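Long-range contact in enolase from the environmental genome shotgun sequencing of the Sargasso Sea (PDB 2QGY), which is of unknown function but belongs to the enolase superfamily, binds a magnesium ion and probably handles a carboxylate substrate as its relatives do: residues S26-K34 / C142-Y153. Residues are numbered along the deposited sequence; the frame is centred on the assembly and turned at random.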
ATOM      1  N   SER A  26     -23.989  -4.839  15.062  1.00 19.93           N
ATOM      2  CA  SER A  26     -23.776  -3.527  15.661  1.00 19.60           C
ATOM      3  C   SER A  26     -25.027  -3.127  16.436  1.00 19.84           C
ATOM      4  O   SER A  26     -25.984  -3.895  16.525  1.00 19.35           O
ATOM      5  CB  SER A  26     -23.422  -2.486  14.588  1.00 19.69           C
ATOM      6  OG  SER A  26     -24.560  -2.218  13.781  1.00 19.95           O
ATOM      7  N   ASP A  27     -25.021  -1.936  17.032  1.00 21.47           N
ATOM      8  CA  ASP A  27     -26.175  -1.496  17.852  1.00 21.93           C
ATOM      9  C   ASP A  27     -27.504  -1.558  17.055  1.00 22.15           C
ATOM     10  O   ASP A  27     -27.574  -1.138  15.880  1.00 22.77           O
ATOM     11  CB  ASP A  27     -25.970  -0.078  18.433  1.00 21.47           C
ATOM     12  CG  ASP A  27     -24.628   0.128  19.160  1.00 24.89           C
ATOM     13  OD1 ASP A  27     -23.889  -0.864  19.468  1.00 26.02           O
ATOM     14  OD2 ASP A  27     -24.310   1.338  19.433  1.00 26.30           O
ATOM     15  N   ASP A  28     -28.570  -2.069  17.688  1.00 21.60           N
ATOM     16  CA  ASP A  28     -29.894  -2.187  17.026  1.00 22.69           C
ATOM     17  C   ASP A  28     -29.850  -3.047  15.758  1.00 21.92           C
ATOM     18  O   ASP A  28     -30.728  -2.938  14.880  1.00 22.37           O
ATOM     19  CB  ASP A  28     -30.502  -0.791  16.731  1.00 24.30           C
ATOM     20  CG  ASP A  28     -30.371   0.166  17.917  1.00 28.07           C
ATOM     21  OD1 ASP A  28     -30.853  -0.185  19.013  1.00 31.42           O
ATOM     22  OD2 ASP A  28     -29.786   1.269  17.754  1.00 33.57           O
ATOM     23  N   GLN A  29     -28.838  -3.923  15.671  1.00 20.98           N
ATOM     24  CA  GLN A  29     -28.700  -4.846  14.546  1.00 21.17           C
ATOM     25  C   GLN A  29     -28.660  -4.072  13.214  1.00 20.67           C
ATOM     26  O   GLN A  29     -29.132  -4.544  12.175  1.00 21.61           O
ATOM     27  CB  GLN A  29     -29.799  -5.936  14.573  1.00 21.06           C
ATOM     28  CG  GLN A  29     -29.859  -6.702  15.920  1.00 21.48           C
ATOM     29  CD  GLN A  29     -30.633  -5.965  16.987  1.00 20.48           C
ATOM     30  OE1 GLN A  29     -31.709  -5.432  16.722  1.00 19.68           O
ATOM     31  NE2 GLN A  29     -30.080  -5.892  18.184  1.00 20.31           N
ATOM     32  N   TRP A  30     -28.088  -2.867  13.263  1.00 20.82           N
ATOM     33  CA  TRP A  30     -28.079  -1.977  12.091  1.00 21.14           C
ATOM     34  C   TRP A  30     -27.134  -2.494  10.989  1.00 21.20           C
ATOM     35  O   TRP A  30     -27.462  -2.427   9.792  1.00 21.53           O
ATOM     36  CB  TRP A  30     -27.711  -0.541  12.528  1.00 20.61           C
ATOM     37  CG  TRP A  30     -27.396   0.343  11.357  1.00 21.94           C
ATOM     38  CD1 TRP A  30     -26.181   0.836  11.003  1.00 21.57           C
ATOM     39  CD2 TRP A  30     -28.323   0.784  10.348  1.00 20.28           C
ATOM     40  NE1 TRP A  30     -26.299   1.597   9.848  1.00 22.24           N
ATOM     41  CE2 TRP A  30     -27.596   1.564   9.421  1.00 21.31           C
ATOM     42  CE3 TRP A  30     -29.693   0.587  10.141  1.00 23.27           C
ATOM     43  CZ2 TRP A  30     -28.196   2.155   8.289  1.00 23.29           C
ATOM     44  CZ3 TRP A  30     -30.300   1.186   9.010  1.00 23.14           C
ATOM     45  CH2 TRP A  30     -29.545   1.960   8.113  1.00 22.95           C
ATOM     46  N   SER A  31     -25.991  -3.026  11.415  1.00 21.18           N
ATOM     47  CA  SER A  31     -24.938  -3.533  10.520  1.00 21.19           C
ATOM     48  C   SER A  31     -24.153  -4.684  11.174  1.00 21.40           C
ATOM     49  O   SER A  31     -24.375  -5.010  12.333  1.00 22.03           O
ATOM     50  CB  SER A  31     -23.965  -2.385  10.214  1.00 21.39           C
ATOM     51  OG  SER A  31     -23.145  -2.692   9.083  1.00 24.80           O
ATOM     52  N   ASN A  32     -23.245  -5.317  10.431  1.00 21.05           N
ATOM     53  CA  ASN A  32     -22.198  -6.126  11.069  1.00 21.23           C
ATOM     54  C   ASN A  32     -21.072  -5.148  11.356  1.00 21.05           C
ATOM     55  O   ASN A  32     -20.799  -4.246  10.545  1.00 21.86           O
ATOM     56  CB  ASN A  32     -21.694  -7.257  10.161  1.00 20.84           C
ATOM     57  CG  ASN A  32     -22.818  -8.175   9.669  1.00 23.66           C
ATOM     58  OD1 ASN A  32     -23.564  -8.738  10.461  1.00 26.32           O
ATOM     59  ND2 ASN A  32     -22.931  -8.322   8.342  1.00 23.49           N
ATOM     60  N   THR A  33     -20.468  -5.259  12.526  1.00 19.42           N
ATOM     61  CA  THR A  33     -19.225  -4.547  12.788  1.00 19.32           C
ATOM     62  C   THR A  33     -18.130  -5.184  11.950  1.00 19.20           C
ATOM     63  O   THR A  33     -18.155  -6.383  11.690  1.00 18.72           O
ATOM     64  CB  THR A  33     -18.845  -4.625  14.263  1.00 19.84           C
ATOM     65  OG1 THR A  33     -18.631  -6.003  14.601  1.00 20.97           O
ATOM     66  CG2 THR A  33     -19.985  -4.030  15.099  1.00 20.00           C
ATOM     67  N   LYS A  34     -17.172  -4.375  11.488  1.00 18.76           N
ATOM     68  CA  LYS A  34     -16.019  -4.951  10.793  1.00 18.56           C
ATOM     69  C   LYS A  34     -15.152  -5.608  11.863  1.00 18.06           C
ATOM     70  O   LYS A  34     -15.341  -5.344  13.055  1.00 18.68           O
ATOM     71  CB  LYS A  34     -15.230  -3.852  10.046  1.00 18.16           C
ATOM     72  CG  LYS A  34     -14.826  -2.705  10.925  1.00 18.34           C
ATOM     73  CD  LYS A  34     -14.049  -1.543  10.226  1.00 19.47           C
ATOM     74  CE  LYS A  34     -12.877  -2.065   9.423  1.00 19.28           C
ATOM     75  NZ  LYS A  34     -11.835  -1.030   9.139  1.00 16.11           N
ATOM     76  N   CYS A 142     -23.874   7.209   8.400  1.00 19.23           N
ATOM     77  CA  CYS A 142     -24.980   6.249   8.262  1.00 20.05           C
ATOM     78  C   CYS A 142     -24.660   5.264   7.145  1.00 19.50           C
ATOM     79  O   CYS A 142     -24.826   5.569   5.959  1.00 19.04           O
ATOM     80  CB  CYS A 142     -26.271   6.965   7.881  1.00 19.60           C
ATOM     81  SG  CYS A 142     -27.643   5.848   8.033  1.00 23.36           S
ATOM     82  N   TRP A 143     -24.173   4.090   7.516  1.00 19.60           N
ATOM     83  CA  TRP A 143     -23.792   3.102   6.547  1.00 19.93           C
ATOM     84  C   TRP A 143     -24.028   1.706   7.099  1.00 21.03           C
ATOM     85  O   TRP A 143     -23.766   1.452   8.275  1.00 19.45           O
ATOM     86  CB  TRP A 143     -22.292   3.261   6.231  1.00 21.21           C
ATOM     87  CG  TRP A 143     -21.824   2.327   5.161  1.00 21.77           C
ATOM     88  CD1 TRP A 143     -21.822   2.553   3.800  1.00 23.95           C
ATOM     89  CD2 TRP A 143     -21.308   1.012   5.349  1.00 21.55           C
ATOM     90  NE1 TRP A 143     -21.341   1.448   3.138  1.00 23.77           N
ATOM     91  CE2 TRP A 143     -20.997   0.496   4.069  1.00 23.42           C
ATOM     92  CE3 TRP A 143     -21.034   0.224   6.487  1.00 20.79           C
ATOM     93  CZ2 TRP A 143     -20.455  -0.786   3.889  1.00 23.95           C
ATOM     94  CZ3 TRP A 143     -20.508  -1.048   6.301  1.00 24.00           C
ATOM     95  CH2 TRP A 143     -20.216  -1.533   5.018  1.00 23.01           C
ATOM     96  N   SER A 144     -24.508   0.803   6.250  1.00 21.11           N
ATOM     97  CA  SER A 144     -24.631  -0.610   6.646  1.00 22.32           C
ATOM     98  C   SER A 144     -24.225  -1.601   5.542  1.00 24.11           C
ATOM     99  O   SER A 144     -24.424  -1.342   4.350  1.00 23.93           O
ATOM    100  CB  SER A 144     -26.044  -0.939   7.119  1.00 21.52           C
ATOM    101  OG  SER A 144     -26.128  -2.324   7.457  1.00 22.07           O
ATOM    102  N   ASP A 145     -23.671  -2.737   5.951  1.00 25.48           N
ATOM    103  CA  ASP A 145     -23.349  -3.818   5.009  1.00 27.72           C
ATOM    104  C   ASP A 145     -24.493  -4.809   4.828  1.00 29.31           C
ATOM    105  O   ASP A 145     -24.379  -5.739   4.023  1.00 29.98           O
ATOM    106  CB  ASP A 145     -22.065  -4.560   5.402  1.00 27.59           C
ATOM    107  CG  ASP A 145     -22.224  -5.410   6.654  1.00 30.15           C
ATOM    108  OD1 ASP A 145     -22.960  -4.985   7.571  1.00 29.55           O
ATOM    109  OD2 ASP A 145     -21.576  -6.494   6.718  1.00 34.22           O
ATOM    110  N   LEU A 146     -25.574  -4.612   5.585  1.00 30.81           N
ATOM    111  CA  LEU A 146     -26.769  -5.454   5.498  1.00 32.80           C
ATOM    112  C   LEU A 146     -27.755  -4.955   4.449  1.00 35.03           C
ATOM    113  O   LEU A 146     -27.783  -3.772   4.107  1.00 35.20           O
ATOM    114  CB  LEU A 146     -27.459  -5.534   6.867  1.00 32.03           C
ATOM    115  CG  LEU A 146     -26.652  -6.139   8.022  1.00 31.44           C
ATOM    116  CD1 LEU A 146     -27.446  -6.029   9.319  1.00 28.78           C
ATOM    117  CD2 LEU A 146     -26.289  -7.580   7.728  1.00 32.56           C
ATOM    118  N   LYS A 147     -28.583  -5.860   3.947  1.00 37.88           N
ATOM    119  CA  LYS A 147     -29.539  -5.493   2.909  1.00 41.10           C
ATOM    120  C   LYS A 147     -30.692  -4.700   3.500  1.00 41.47           C
ATOM    121  O   LYS A 147     -31.382  -5.157   4.420  1.00 41.42           O
ATOM    122  CB  LYS A 147     -30.043  -6.729   2.150  1.00 41.07           C
ATOM    123  CG  LYS A 147     -29.013  -7.307   1.184  1.00 43.11           C
ATOM    124  CD  LYS A 147     -29.460  -8.642   0.582  1.00 43.49           C
ATOM    125  CE  LYS A 147     -28.395  -9.188  -0.385  1.00 47.71           C
ATOM    126  NZ  LYS A 147     -28.935 -10.236  -1.321  1.00 49.51           N
ATOM    127  N   LYS A 148     -30.868  -3.492   2.976  1.00 43.18           N
ATOM    128  CA  LYS A 148     -31.957  -2.607   3.385  1.00 44.32           C
ATOM    129  C   LYS A 148     -32.491  -1.836   2.189  1.00 45.32           C
ATOM    130  O   LYS A 148     -31.826  -1.728   1.145  1.00 45.61           O
ATOM    131  CB  LYS A 148     -31.487  -1.621   4.454  1.00 44.37           C
ATOM    132  CG  LYS A 148     -30.753  -2.269   5.592  1.00 43.90           C
ATOM    133  CD  LYS A 148     -30.217  -1.263   6.541  1.00 43.16           C
ATOM    134  CE  LYS A 148     -29.452  -1.957   7.654  1.00 42.02           C
ATOM    135  NZ  LYS A 148     -30.293  -2.758   8.585  1.00 41.56           N
ATOM    136  N   ASP A 149     -33.704  -1.324   2.335  1.00 46.12           N
ATOM    137  CA  ASP A 149     -34.240  -0.389   1.366  1.00 47.26           C
ATOM    138  C   ASP A 149     -33.951   1.029   1.862  1.00 46.87           C
ATOM    139  O   ASP A 149     -33.556   1.233   3.018  1.00 46.59           O
ATOM    140  CB  ASP A 149     -35.753  -0.613   1.164  1.00 47.72           C
ATOM    141  CG  ASP A 149     -36.410   0.493   0.330  1.00 50.17           C
ATOM    142  OD1 ASP A 149     -35.847   0.832  -0.744  1.00 51.31           O
ATOM    143  OD2 ASP A 149     -37.475   1.027   0.753  1.00 50.83           O
ATOM    144  N   THR A 150     -34.150   1.998   0.972  1.00 46.61           N
ATOM    145  CA  THR A 150     -34.078   3.418   1.300  1.00 46.34           C
ATOM    146  C   THR A 150     -34.856   3.785   2.584  1.00 45.58           C
ATOM    147  O   THR A 150     -34.403   4.639   3.363  1.00 45.13           O
ATOM    148  CB  THR A 150     -34.552   4.269   0.088  1.00 46.49           C
ATOM    149  OG1 THR A 150     -33.628   4.105  -1.000  1.00 47.11           O
ATOM    150  CG2 THR A 150     -34.638   5.739   0.442  1.00 47.17           C
ATOM    151  N   ASN A 151     -36.010   3.135   2.797  1.00 44.92           N
ATOM    152  CA  ASN A 151     -36.833   3.353   3.997  1.00 43.90           C
ATOM    153  C   ASN A 151     -36.131   3.023   5.292  1.00 42.92           C
ATOM    154  O   ASN A 151     -36.284   3.745   6.275  1.00 42.98           O
ATOM    155  CB  ASN A 151     -38.131   2.551   3.939  1.00 44.40           C
ATOM    156  CG  ASN A 151     -39.085   3.065   2.884  1.00 46.11           C
ATOM    157  OD1 ASN A 151     -39.174   4.275   2.641  1.00 47.68           O
ATOM    158  ND2 ASN A 151     -39.815   2.146   2.254  1.00 47.57           N
ATOM    159  N   ASP A 152     -35.384   1.916   5.305  1.00 41.59           N
ATOM    160  CA  ASP A 152     -34.620   1.531   6.497  1.00 39.93           C
ATOM    161  C   ASP A 152     -33.574   2.594   6.809  1.00 38.29           C
ATOM    162  O   ASP A 152     -33.376   2.946   7.963  1.00 37.74           O
ATOM    163  CB  ASP A 152     -33.960   0.161   6.313  1.00 40.28           C
ATOM    164  CG  ASP A 152     -34.980  -0.971   6.144  1.00 42.31           C
ATOM    165  OD1 ASP A 152     -36.099  -0.858   6.700  1.00 42.45           O
ATOM    166  OD2 ASP A 152     -34.666  -1.963   5.440  1.00 44.92           O
ATOM    167  N   TYR A 153     -32.931   3.130   5.773  1.00 37.18           N
ATOM    168  CA  TYR A 153     -31.972   4.211   5.979  1.00 35.93           C
ATOM    169  C   TYR A 153     -32.642   5.452   6.552  1.00 35.29           C
ATOM    170  O   TYR A 153     -32.145   6.037   7.512  1.00 35.05           O
ATOM    171  CB  TYR A 153     -31.205   4.533   4.704  1.00 35.50           C
ATOM    172  CG  TYR A 153     -29.982   3.687   4.531  1.00 34.85           C
ATOM    173  CD1 TYR A 153     -30.073   2.404   3.989  1.00 35.10           C
ATOM    174  CD2 TYR A 153     -28.727   4.157   4.926  1.00 33.88           C
ATOM    175  CE1 TYR A 153     -28.940   1.614   3.831  1.00 34.53           C
ATOM    176  CE2 TYR A 153     -27.585   3.375   4.764  1.00 33.70           C
ATOM    177  CZ  TYR A 153     -27.703   2.108   4.221  1.00 34.36           C
ATOM    178  OH  TYR A 153     -26.587   1.317   4.053  1.00 34.64           O
TER
HETATM  179  O   HOH W   1     -23.946   3.783  10.606  1.00 21.37           O
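W30 and its neighbours S31 and N32 lie against residues 142-153, the loop that follows barrel strand 135-141 and enters helix 150-162. This joins the loop between strands 13-21 and 37-43 of the N-terminal capping domain to the TIM-like barrel, consistent with the way capping-domain loops cover the active-site mouth in enolase-superfamily relatives; the W143 side chain is about 8 Å from the magnesium ion. W30 carries the apolar half. Its indole extends beside the carbonyl carbon (chi1 168°, CG opposite the backbone N) and lies against residues 142-153, with S144 CB and K148 CE packed over the same face. K148 CE stands 3.7 Å from the centroid of the W30 six-membered ring, a CH-pi contact. The edge of W30 meets the face of Y153 in a T-shaped pair with planes at 78°, and C142 SG touches W30 CZ2 obliquely at 3.7 Å. W30 NE1 donates to W143 O over 3.0 Å, but the bond is bent and its donor sits above the carbonyl plane rather than on a lone pair. S144 OG links the two segments: it donates to W30 O at 2.7 Å and accepts from L146 N, forming an ST turn. The polar half centres on the D145 carboxylate. Its OD1 takes S31 OG on the anti side at 2.8 Å and N32 N on the syn side at 2.9 Å. Three donors across both oxygens should hold the carboxylate in one rotation: D145 OD2, also on its syn side, accepts N32 ND2 at 2.8 Å, with the amide and carboxylate planes 83° apart.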